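Local structure of ribokinase (Thermotoga maritima, 1VM7) at residues G76-D79 / Y80-L83. The protein probably catalyses the magnesium-dependent transfer of a phosphoryl group from ATP to O-5 of ribose, yielding ribose 5-phosphate and ADP. Numbering follows the deposited sequence.
Sequences GNDD and YSDL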
ATOM      1  N   GLY A  76       9.680  -3.098  11.770  1.00 30.78           N
ATOM      2  CA  GLY A  76       8.953  -2.140  12.587  1.00 30.91           C
ATOM      3  C   GLY A  76       8.340  -2.792  13.810  1.00 31.12           C
ATOM      4  O   GLY A  76       8.764  -3.865  14.256  1.00 30.57           O
ATOM      5  N   ASN A  77       7.330  -2.136  14.357  1.00 31.94           N
ATOM      6  CA  ASN A  77       6.546  -2.703  15.466  1.00 32.74           C
ATOM      7  C   ASN A  77       5.094  -2.914  15.068  1.00 32.29           C
ATOM      8  O   ASN A  77       4.207  -2.948  15.919  1.00 32.33           O
ATOM      9  CB  ASN A  77       6.652  -1.838  16.719  1.00 33.32           C
ATOM     10  CG  ASN A  77       7.905  -2.122  17.496  1.00 36.56           C
ATOM     11  OD1 ASN A  77       8.116  -3.256  17.938  1.00 42.42           O
ATOM     12  ND2 ASN A  77       8.761  -1.096  17.671  1.00 40.47           N
ATOM     13  N   ASP A  78       4.867  -3.101  13.774  1.00 31.33           N
ATOM     14  CA  ASP A  78       3.531  -3.126  13.239  1.00 31.30           C
ATOM     15  C   ASP A  78       3.087  -4.562  12.923  1.00 31.54           C
ATOM     16  O   ASP A  78       3.827  -5.538  13.111  1.00 30.87           O
ATOM     17  CB  ASP A  78       3.442  -2.206  12.013  1.00 31.01           C
ATOM     18  CG  ASP A  78       4.608  -2.383  11.043  1.00 31.57           C
ATOM     19  OD1 ASP A  78       5.207  -3.495  10.968  1.00 29.54           O
ATOM     20  OD2 ASP A  78       4.881  -1.400  10.341  1.00 29.02           O
ATOM     21  N   ASP A  79       1.852  -4.680  12.468  1.00 31.41           N
ATOM     22  CA  ASP A  79       1.291  -5.953  12.094  1.00 31.48           C
ATOM     23  C   ASP A  79       2.164  -6.682  11.046  1.00 31.35           C
ATOM     24  O   ASP A  79       2.358  -7.903  11.127  1.00 30.50           O
ATOM     25  CB  ASP A  79      -0.165  -5.752  11.631  1.00 32.25           C
ATOM     26  CG  ASP A  79      -0.328  -4.539  10.707  1.00 34.83           C
ATOM     27  OD1 ASP A  79       0.660  -4.163   9.996  1.00 35.97           O
ATOM     28  OD2 ASP A  79      -1.445  -3.969  10.702  1.00 38.21           O
ATOM     29  N   TYR A  80       2.731  -5.948  10.103  1.00 30.49           N
ATOM     30  CA  TYR A  80       3.571  -6.585   9.134  1.00 30.65           C
ATOM     31  C   TYR A  80       4.833  -7.138   9.793  1.00 31.07           C
ATOM     32  O   TYR A  80       5.285  -8.239   9.465  1.00 30.64           O
ATOM     33  CB  TYR A  80       3.868  -5.648   7.960  1.00 30.90           C
ATOM     34  CG  TYR A  80       2.665  -5.402   7.019  1.00 30.23           C
ATOM     35  CD1 TYR A  80       1.694  -6.380   6.791  1.00 33.70           C
ATOM     36  CD2 TYR A  80       2.552  -4.223   6.293  1.00 32.38           C
ATOM     37  CE1 TYR A  80       0.585  -6.155   5.921  1.00 30.19           C
ATOM     38  CE2 TYR A  80       1.450  -3.994   5.415  1.00 31.92           C
ATOM     39  CZ  TYR A  80       0.485  -4.970   5.230  1.00 30.88           C
ATOM     40  OH  TYR A  80      -0.594  -4.730   4.369  1.00 31.14           O
ATOM     41  N   SER A  81       5.416  -6.397  10.724  1.00 31.17           N
ATOM     42  CA  SER A  81       6.603  -6.898  11.427  1.00 31.76           C
ATOM     43  C   SER A  81       6.249  -8.207  12.189  1.00 31.95           C
ATOM     44  O   SER A  81       6.983  -9.198  12.141  1.00 31.27           O
ATOM     45  CB  SER A  81       7.213  -5.838  12.367  1.00 31.68           C
ATOM     46  OG  SER A  81       6.447  -5.656  13.523  1.00 32.56           O
ATOM     47  N   ASP A  82       5.085  -8.225  12.831  1.00 32.21           N
ATOM     48  CA  ASP A  82       4.586  -9.445  13.473  1.00 32.37           C
ATOM     49  C   ASP A  82       4.507 -10.601  12.514  1.00 32.62           C
ATOM     50  O   ASP A  82       4.927 -11.691  12.863  1.00 32.07           O
ATOM     51  CB  ASP A  82       3.217  -9.249  14.114  1.00 32.67           C
ATOM     52  CG  ASP A  82       3.251  -8.269  15.261  1.00 33.48           C
ATOM     53  OD1 ASP A  82       4.333  -8.081  15.826  1.00 35.05           O
ATOM     54  OD2 ASP A  82       2.203  -7.681  15.573  1.00 37.65           O
ATOM     55  N   LEU A  83       3.981 -10.368  11.317  1.00 33.53           N
ATOM     56  CA  LEU A  83       3.913 -11.434  10.314  1.00 34.18           C
ATOM     57  C   LEU A  83       5.318 -11.911   9.918  1.00 33.83           C
ATOM     58  O   LEU A  83       5.547 -13.129   9.761  1.00 32.12           O
ATOM     59  CB  LEU A  83       3.066 -11.015   9.098  1.00 35.64           C
ATOM     60  CG  LEU A  83       1.567 -10.884   9.511  1.00 38.58           C
ATOM     61  CD1 LEU A  83       0.722 -10.044   8.519  1.00 40.38           C
ATOM     62  CD2 LEU A  83       0.908 -12.257   9.785  1.00 38.58           C
TER
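Asp-78 and Ser-81 grip each other twice, side chain to backbone in both directions. A chi1 of 46° tucks CG of Asp-78 over its own backbone, flanked by N and C, which brings OD1 round to the helix start; there it takes the N-H of Ser-81 at 2.9 Å, the donor arriving nearly in line with the CG-OD1 bond. In return, Ser-81 OG donates to Asp-78 O at 2.7 Å, in the carbonyl plane and on a lone pair. That oxygen has a second donor: Asp-82 N meets it at 3.0 Å with an almost straight N-H, 167°. The same hydroxyl oxygen of Ser-81 sits 3.0 Å from Gly-76 O, so the start of the loop closes in on it too.

This is an N-cap. Asp-78 ends the loop that leaves strand 69-75 and caps helix 79-90; Asp-82 N to Asp-78 O opens the helical bonding, and Leu-83 N on Asp-79 O at 3.0 Å continues it. Asp-79 turns its carboxylate forward onto the next residue: OD1 makes a weak, bent bond to Tyr-80 N and hangs 3.8 Å above one face of the Tyr-80 ring, off toward the rim.

Farther out, Asp-78 OD1 also accepts from Thr-103 OG1, while OD2 forms a salt bridge with Arg-105; these two probably steady the capping carboxylate. Arg-98 reaches Gly-76 O, Ser-81 OG and Asp-82 OD1, tying loop and helix to the end of strand 93-98. At the dimer interface, Asp-79 OD2 accepts from the backbone N of Asp-79 of the second subunit. Tyr-80 packs within its own chain on Ile-25 and Ile-27 of strand 24-30, and across the interface on Arg-105 of the second subunit.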